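Long-range contacts in mosquitocidal toxin (Bacillus sphaericus, PDB 2CB4), which probably acts as the catalytic, ADP-ribosylating domain of a mosquitocidal toxin, transferring ADP-ribose from NAD to target proteins: residues V124-A129 with I181-G186; D163-F168 with N177-T182. The protein carries 1 engineered substitution. All blocks are in the same frame, centred on the assembly; numbering follows the deposited sequence.

Contact 1 of 2, residues V124-A129 with I181-G186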
ATOM      1  N   VAL A 124      10.331  28.394  16.590  1.00 23.92           N
ATOM      2  CA  VAL A 124      11.750  28.070  16.562  1.00 21.62           C
ATOM      3  C   VAL A 124      12.437  29.010  17.537  1.00 27.18           C
ATOM      4  O   VAL A 124      12.210  30.168  17.524  1.00 25.25           O
ATOM      5  CB  VAL A 124      12.356  28.201  15.105  1.00 22.44           C
ATOM      6  CG1 VAL A 124      13.886  28.211  15.134  1.00 20.50           C
ATOM      7  CG2 VAL A 124      11.844  27.104  14.247  1.00 20.68           C
ATOM      8  N   SER A 125      13.255  28.514  18.422  1.00 29.43           N
ATOM      9  CA  SER A 125      13.896  29.431  19.350  1.00 30.60           C
ATOM     10  C   SER A 125      15.261  29.911  18.929  1.00 34.39           C
ATOM     11  O   SER A 125      15.977  29.247  18.208  1.00 32.02           O
ATOM     12  CB  SER A 125      14.061  28.752  20.728  1.00 32.54           C
ATOM     13  OG  SER A 125      12.802  28.738  21.360  1.00 51.61           O
ATOM     14  N   THR A 126      15.658  31.028  19.503  1.00 34.03           N
ATOM     15  CA  THR A 126      17.014  31.581  19.355  1.00 33.32           C
ATOM     16  C   THR A 126      17.290  32.190  20.749  1.00 33.03           C
ATOM     17  O   THR A 126      16.413  32.346  21.561  1.00 31.36           O
ATOM     18  CB  THR A 126      17.144  32.609  18.209  1.00 32.88           C
ATOM     19  OG1 THR A 126      16.303  33.714  18.522  1.00 38.29           O
ATOM     20  CG2 THR A 126      16.639  31.973  16.828  1.00 23.24           C
ATOM     21  N   THR A 127      18.547  32.480  21.043  1.00 27.73           N
ATOM     22  CA  THR A 127      18.934  33.084  22.293  1.00 27.31           C
ATOM     23  C   THR A 127      19.796  34.294  21.901  1.00 31.70           C
ATOM     24  O   THR A 127      20.452  34.297  20.873  1.00 29.38           O
ATOM     25  CB  THR A 127      19.678  32.073  23.247  1.00 30.38           C
ATOM     26  OG1 THR A 127      19.920  32.695  24.517  1.00 35.06           O
ATOM     27  CG2 THR A 127      21.018  31.622  22.668  1.00 22.01           C
ATOM     28  N   ARG A 128      19.778  35.329  22.724  1.00 30.64           N
ATOM     29  CA  ARG A 128      20.552  36.531  22.423  1.00 29.74           C
ATOM     30  C   ARG A 128      22.028  36.386  22.653  1.00 31.16           C
ATOM     31  O   ARG A 128      22.444  35.765  23.624  1.00 29.55           O
ATOM     32  CB  ARG A 128      20.044  37.712  23.259  1.00 29.14           C
ATOM     33  CG  ARG A 128      18.531  37.953  23.162  1.00 37.81           C
ATOM     34  CD  ARG A 128      18.129  39.207  23.909  1.00 38.85           C
ATOM     35  NE  ARG A 128      18.689  40.393  23.280  1.00 55.07           N
ATOM     36  CZ  ARG A 128      19.021  41.513  23.919  1.00 71.86           C
ATOM     37  NH1 ARG A 128      18.846  41.615  25.224  1.00 69.04           N
ATOM     38  NH2 ARG A 128      19.533  42.537  23.243  1.00 48.33           N
ATOM     39  N   ALA A 129      22.826  37.002  21.770  1.00 28.19           N
ATOM     40  CA  ALA A 129      24.270  37.036  21.955  1.00 28.18           C
ATOM     41  C   ALA A 129      24.473  37.929  23.227  1.00 34.45           C
ATOM     42  O   ALA A 129      23.693  38.862  23.488  1.00 33.47           O
ATOM     43  CB  ALA A 129      24.941  37.650  20.738  1.00 28.16           C
ATOM     44  N   ILE A 181      14.339  34.610  21.990  1.00 30.13           N
ATOM     45  CA  ILE A 181      13.568  35.351  21.032  1.00 27.02           C
ATOM     46  C   ILE A 181      12.983  34.218  20.176  1.00 30.85           C
ATOM     47  O   ILE A 181      13.735  33.431  19.633  1.00 31.84           O
ATOM     48  CB  ILE A 181      14.440  36.302  20.217  1.00 27.90           C
ATOM     49  CG1 ILE A 181      15.373  37.102  21.126  1.00 26.59           C
ATOM     50  CG2 ILE A 181      13.556  37.034  19.201  1.00 24.72           C
ATOM     51  CD1 ILE A 181      14.574  38.049  22.275  1.00 22.96           C
ATOM     52  N   THR A 182      11.658  34.074  20.165  1.00 25.75           N
ATOM     53  CA  THR A 182      10.972  32.989  19.460  1.00 24.96           C
ATOM     54  C   THR A 182      10.417  33.428  18.111  1.00 32.81           C
ATOM     55  O   THR A 182       9.923  34.573  17.992  1.00 33.58           O
ATOM     56  CB  THR A 182       9.802  32.455  20.325  1.00 30.53           C
ATOM     57  OG1 THR A 182      10.312  31.989  21.575  1.00 32.65           O
ATOM     58  CG2 THR A 182       9.044  31.341  19.636  1.00 19.52           C
ATOM     59  N   PHE A 183      10.503  32.517  17.110  1.00 27.71           N
ATOM     60  CA  PHE A 183      10.039  32.791  15.758  1.00 24.99           C
ATOM     61  C   PHE A 183       8.951  31.851  15.319  1.00 31.50           C
ATOM     62  O   PHE A 183       9.212  30.706  14.985  1.00 31.51           O
ATOM     63  CB  PHE A 183      11.203  32.766  14.766  1.00 24.86           C
ATOM     64  CG  PHE A 183      12.195  33.877  14.976  1.00 25.14           C
ATOM     65  CD1 PHE A 183      12.181  35.020  14.163  1.00 26.03           C
ATOM     66  CD2 PHE A 183      13.121  33.801  16.002  1.00 25.95           C
ATOM     67  CE1 PHE A 183      13.079  36.053  14.380  1.00 26.10           C
ATOM     68  CE2 PHE A 183      14.037  34.834  16.223  1.00 27.73           C
ATOM     69  CZ  PHE A 183      14.008  35.972  15.421  1.00 25.01           C
ATOM     70  N   PRO A 184       7.712  32.346  15.297  1.00 30.04           N
ATOM     71  CA  PRO A 184       6.591  31.515  14.852  1.00 28.41           C
ATOM     72  C   PRO A 184       6.798  31.326  13.346  1.00 31.59           C
ATOM     73  O   PRO A 184       6.974  32.309  12.608  1.00 30.62           O
ATOM     74  CB  PRO A 184       5.345  32.406  15.147  1.00 29.47           C
ATOM     75  CG  PRO A 184       5.806  33.433  16.126  1.00 33.47           C
ATOM     76  CD  PRO A 184       7.258  33.688  15.751  1.00 29.72           C
ATOM     77  N   GLY A 185       6.842  30.072  12.896  1.00 27.59           N
ATOM     78  CA  GLY A 185       7.063  29.781  11.480  1.00 26.33           C
ATOM     79  C   GLY A 185       8.546  29.581  11.116  1.00 29.04           C
ATOM     80  O   GLY A 185       8.870  29.280   9.967  1.00 28.08           O
ATOM     81  N   GLY A 186       9.448  29.766  12.077  1.00 25.35           N
ATOM     82  CA  GLY A 186      10.866  29.571  11.820  1.00 25.10           C
ATOM     83  C   GLY A 186      11.576  30.757  11.177  1.00 30.39           C
ATOM     84  O   GLY A 186      11.059  31.878  11.155  1.00 31.46           O
TER
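The pairing of V124-S125-T126 with I181-T182-F183 joins two antiparallel strands in the core of an ADP-ribosyltransferase fold, and S125-T126-T127 is probably its version of the family's Ser-Thr-Ser motif. V124 and F183 form a hydrogen-bonded pair: V124 N donates to F183 O at 3.0 Å, and F183 N returns to V124 O at 2.9 Å. T126 and I181 form the next such pair, with I181 N 3.1 Å from T126 O. The reverse backbone bond, T126 N to I181 O, is weak, but the threonine hydroxyl reinforces it. With chi1 at 63°, OG1 lies between the backbone N and the carbonyl carbon, where it donates to the same I181 O at 2.8 Å. That hydroxyl also meets the F183 ring at its edge, in the ring plane, 3.4 Å from CE2, while the methyl CG2 lies 3.9 Å from F183 CE2. F183 O takes a second donor, G186 N, which closes a type II turn; the two N-H groups reach it from opposite faces of its carbonyl plane. V124 CG2 rests 3.6 Å from G186 CA, and R128 CG packs 3.9 Å from I181 CG1. Strand 78-82 flanks strand 123-131 on the side away from 180-184, and its L78 touches T126, I181 and F183. S125 OG is hydrogen-bonded to Q180 OE1 and to Y114 OH of helix 111-117.

Contact 2 of 2, residues D163-F168 with N177-T182; sequences DINASF and NEDQIT. Engineered in segment 177-182: Q180 (natural residue Glu).
Because I164 carries CG1 anti to its carbonyl carbon (chi1 -61°), the branch CG1-CD1 reaches T182 OG1, with CG1 3.4 Å from that oxygen; CG1 and CB also lie beside Q180 O. Q180, an engineered replacement of the natural glutamate, offers that carbonyl to I164 N in a weak bond of 3.3 Å. N165, with chi1 at -74°, brings ND2 to 3.2 Å from D179 OD1, the amide and carboxylate planes lying 81° apart; N165 OD1 accepts from N173 ND2, and N165 ND2 donates to P176 O. Two waters bridge the segments. One accepts from N165 N and donates to Q180 O at 3.0 Å, with a weaker link to D163 OD1. The other accepts from Q180 N at 2.9 Å and donates to N165 OD1. D163 is the N-cap of the short helix at 164-167: A166 N comes to D163 OD1 at 3.2 Å from above the carboxylate plane, and S167 OG holds D163 O. Across the contact, D163 CA meets I181 CD1 at 4.0 Å. On the Q180 side chain, OE1 is hydrogen-bonded to S125 OG, while NE2 donates to E178 OE1 at 2.9 Å, a bond that belongs to the engineered amide. Water carries much of the polar linkage between helix start and strand, alongside one weak direct bond and nonpolar packing, whereas E178-D179-Q180, which probably corresponds to the natural Glu-X-Glu motif, has the single E178-Q180 side-chain bond within it.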
ATOM      1  N   ASP A 163       9.745  38.680  21.893  1.00 31.59           N
ATOM      2  CA  ASP A 163      10.693  38.863  23.005  1.00 31.42           C
ATOM      3  C   ASP A 163      10.038  38.215  24.229  1.00 38.15           C
ATOM      4  O   ASP A 163       9.169  38.800  24.882  1.00 40.76           O
ATOM      5  CB  ASP A 163      10.907  40.349  23.258  1.00 32.77           C
ATOM      6  CG  ASP A 163      11.949  40.612  24.326  1.00 43.40           C
ATOM      7  OD1 ASP A 163      12.042  39.821  25.292  1.00 43.53           O
ATOM      8  OD2 ASP A 163      12.692  41.603  24.191  1.00 52.02           O
ATOM      9  N   ILE A 164      10.423  36.978  24.514  1.00 33.55           N
ATOM     10  CA  ILE A 164       9.821  36.195  25.588  1.00 31.69           C
ATOM     11  C   ILE A 164       9.880  36.820  26.983  1.00 37.09           C
ATOM     12  O   ILE A 164       8.882  36.895  27.691  1.00 37.21           O
ATOM     13  CB  ILE A 164      10.380  34.722  25.591  1.00 32.49           C
ATOM     14  CG1 ILE A 164      10.050  34.017  24.261  1.00 31.55           C
ATOM     15  CG2 ILE A 164       9.891  33.935  26.831  1.00 29.08           C
ATOM     16  CD1 ILE A 164       8.560  33.952  23.930  1.00 30.16           C
ATOM     17  N   ASN A 165      11.059  37.243  27.389  1.00 34.40           N
ATOM     18  CA  ASN A 165      11.206  37.821  28.701  1.00 35.06           C
ATOM     19  C   ASN A 165      10.374  39.109  28.906  1.00 41.69           C
ATOM     20  O   ASN A 165       9.949  39.390  30.016  1.00 43.12           O
ATOM     21  CB  ASN A 165      12.689  38.009  29.054  1.00 31.83           C
ATOM     22  CG  ASN A 165      13.385  36.691  29.391  1.00 43.51           C
ATOM     23  OD1 ASN A 165      12.772  35.633  29.390  1.00 42.76           O
ATOM     24  ND2 ASN A 165      14.666  36.759  29.715  1.00 35.66           N
ATOM     25  N   ALA A 166      10.121  39.853  27.827  1.00 36.94           N
ATOM     26  CA  ALA A 166       9.329  41.082  27.876  1.00 34.95           C
ATOM     27  C   ALA A 166       7.836  40.794  27.702  1.00 40.41           C
ATOM     28  O   ALA A 166       7.024  41.698  27.821  1.00 41.78           O
ATOM     29  CB  ALA A 166       9.796  42.063  26.792  1.00 34.38           C
ATOM     30  N   SER A 167       7.474  39.552  27.392  1.00 35.91           N
ATOM     31  CA  SER A 167       6.071  39.200  27.161  1.00 34.79           C
ATOM     32  C   SER A 167       5.358  38.603  28.349  1.00 40.93           C
ATOM     33  O   SER A 167       4.132  38.511  28.358  1.00 40.85           O
ATOM     34  CB  SER A 167       5.962  38.213  26.003  1.00 35.09           C
ATOM     35  OG  SER A 167       6.590  38.723  24.861  1.00 38.91           O
ATOM     36  N   PHE A 168       6.122  38.143  29.327  1.00 39.89           N
ATOM     37  CA  PHE A 168       5.539  37.496  30.487  1.00 41.25           C
ATOM     38  C   PHE A 168       6.017  38.066  31.808  1.00 53.59           C
ATOM     39  O   PHE A 168       7.198  38.461  31.956  1.00 53.45           O
ATOM     40  CB  PHE A 168       5.864  35.992  30.469  1.00 41.75           C
ATOM     41  CG  PHE A 168       5.348  35.283  29.262  1.00 41.20           C
ATOM     42  CD1 PHE A 168       4.003  34.976  29.150  1.00 43.02           C
ATOM     43  CD2 PHE A 168       6.202  34.959  28.218  1.00 41.05           C
ATOM     44  CE1 PHE A 168       3.510  34.344  28.012  1.00 43.66           C
ATOM     45  CE2 PHE A 168       5.720  34.334  27.075  1.00 43.01           C
ATOM     46  CZ  PHE A 168       4.376  34.021  26.969  1.00 41.42           C
ATOM     47  N   ASN A 177      16.145  32.592  32.236  1.00 61.01           N
ATOM     48  CA  ASN A 177      17.573  32.533  32.019  1.00 60.70           C
ATOM     49  C   ASN A 177      18.054  32.269  30.617  1.00 63.46           C
ATOM     50  O   ASN A 177      19.259  32.419  30.334  1.00 64.44           O
ATOM     51  CB  ASN A 177      18.171  31.420  32.867  1.00 67.41           C
ATOM     52  CG  ASN A 177      17.788  31.531  34.349  1.00 85.18           C
ATOM     53  OD1 ASN A 177      17.311  32.577  34.782  1.00 75.37           O
ATOM     54  ND2 ASN A 177      18.036  30.470  35.110  1.00 71.01           N
ATOM     55  N   GLU A 178      17.165  31.790  29.745  1.00 56.05           N
ATOM     56  CA  GLU A 178      17.554  31.466  28.383  1.00 53.29           C
ATOM     57  C   GLU A 178      17.559  32.678  27.429  1.00 57.06           C
ATOM     58  O   GLU A 178      18.107  32.615  26.291  1.00 55.82           O
ATOM     59  CB  GLU A 178      16.691  30.328  27.830  1.00 53.10           C
ATOM     60  CG  GLU A 178      17.085  29.868  26.441  1.00 48.84           C
ATOM     61  CD  GLU A 178      16.224  28.748  25.960  1.00 68.79           C
ATOM     62  OE1 GLU A 178      15.120  28.521  26.516  1.00 79.35           O
ATOM     63  OE2 GLU A 178      16.642  28.088  25.007  1.00 53.00           O
ATOM     64  N   ASP A 179      16.935  33.770  27.897  1.00 51.80           N
ATOM     65  CA  ASP A 179      16.809  35.017  27.143  1.00 50.69           C
ATOM     66  C   ASP A 179      16.455  34.744  25.696  1.00 48.16           C
ATOM     67  O   ASP A 179      17.244  35.083  24.816  1.00 46.67           O
ATOM     68  CB  ASP A 179      18.118  35.795  27.146  1.00 53.82           C
ATOM     69  CG  ASP A 179      18.622  36.094  28.536  1.00 84.47           C
ATOM     70  OD1 ASP A 179      17.793  36.456  29.417  1.00 87.49           O
ATOM     71  OD2 ASP A 179      19.855  35.982  28.743  1.00 97.47           O
ATOM     72  N   GLN A 180      15.285  34.155  25.454  1.00 40.46           N
ATOM     73  CA  GLN A 180      14.885  33.759  24.109  1.00 38.20           C
ATOM     74  C   GLN A 180      14.144  34.722  23.303  1.00 39.19           C
ATOM     75  O   GLN A 180      13.263  35.432  23.826  1.00 40.95           O
ATOM     76  CB  GLN A 180      13.863  32.662  24.225  1.00 38.89           C
ATOM     77  CG  GLN A 180      14.313  31.288  24.190  1.00 45.16           C
ATOM     78  CD  GLN A 180      13.117  30.347  23.985  1.00 51.15           C
ATOM     79  OE1 GLN A 180      12.342  30.439  22.988  1.00 32.36           O
ATOM     80  NE2 GLN A 180      12.915  29.450  24.928  1.00 39.29           N
ATOM     81  N   ILE A 181      14.339  34.610  21.990  1.00 30.13           N
ATOM     82  CA  ILE A 181      13.568  35.351  21.032  1.00 27.02           C
ATOM     83  C   ILE A 181      12.983  34.218  20.176  1.00 30.85           C
ATOM     84  O   ILE A 181      13.735  33.431  19.633  1.00 31.84           O
ATOM     85  CB  ILE A 181      14.440  36.302  20.217  1.00 27.90           C
ATOM     86  CG1 ILE A 181      15.373  37.102  21.126  1.00 26.59           C
ATOM     87  CG2 ILE A 181      13.556  37.034  19.201  1.00 24.72           C
ATOM     88  CD1 ILE A 181      14.574  38.049  22.275  1.00 22.96           C
ATOM     89  N   THR A 182      11.658  34.074  20.165  1.00 25.75           N
ATOM     90  CA  THR A 182      10.972  32.989  19.460  1.00 24.96           C
ATOM     91  C   THR A 182      10.417  33.428  18.111  1.00 32.81           C
ATOM     92  O   THR A 182       9.923  34.573  17.992  1.00 33.58           O
ATOM     93  CB  THR A 182       9.802  32.455  20.325  1.00 30.53           C
ATOM     94  OG1 THR A 182      10.312  31.989  21.575  1.00 32.65           O
ATOM     95  CG2 THR A 182       9.044  31.341  19.636  1.00 19.52           C
TER
HETATM   96  O   HOH W   1      13.836  37.144  26.196  1.00 38.35           O
HETATM   97  O   HOH W   2      13.767  33.542  27.902  1.00 34.63           O

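Strand 180-184 serves both contacts, whose centres lie 9 Å apart and which share I181 and T182: contact 1 sets it beside strand 123-131, and contact 2 ties its start to the helix at 164-167. The two probable motifs of the family meet here. S125 OG of contact 1 lies 2.4 Å from Q180 OE1 of contact 2, and T127 OG1 lies 2.5 Å from E178 O; both are probable hydrogen bonds, though lengths so short are doubtful. R80, on strand 78-82, binds S125 O, consistent with the Arg-Ser-Glu arrangement of such transferases. The engineered Q180 stands at what is probably the catalytic glutamate position, meeting S125 of strand 123-131 and I164 of the short helix.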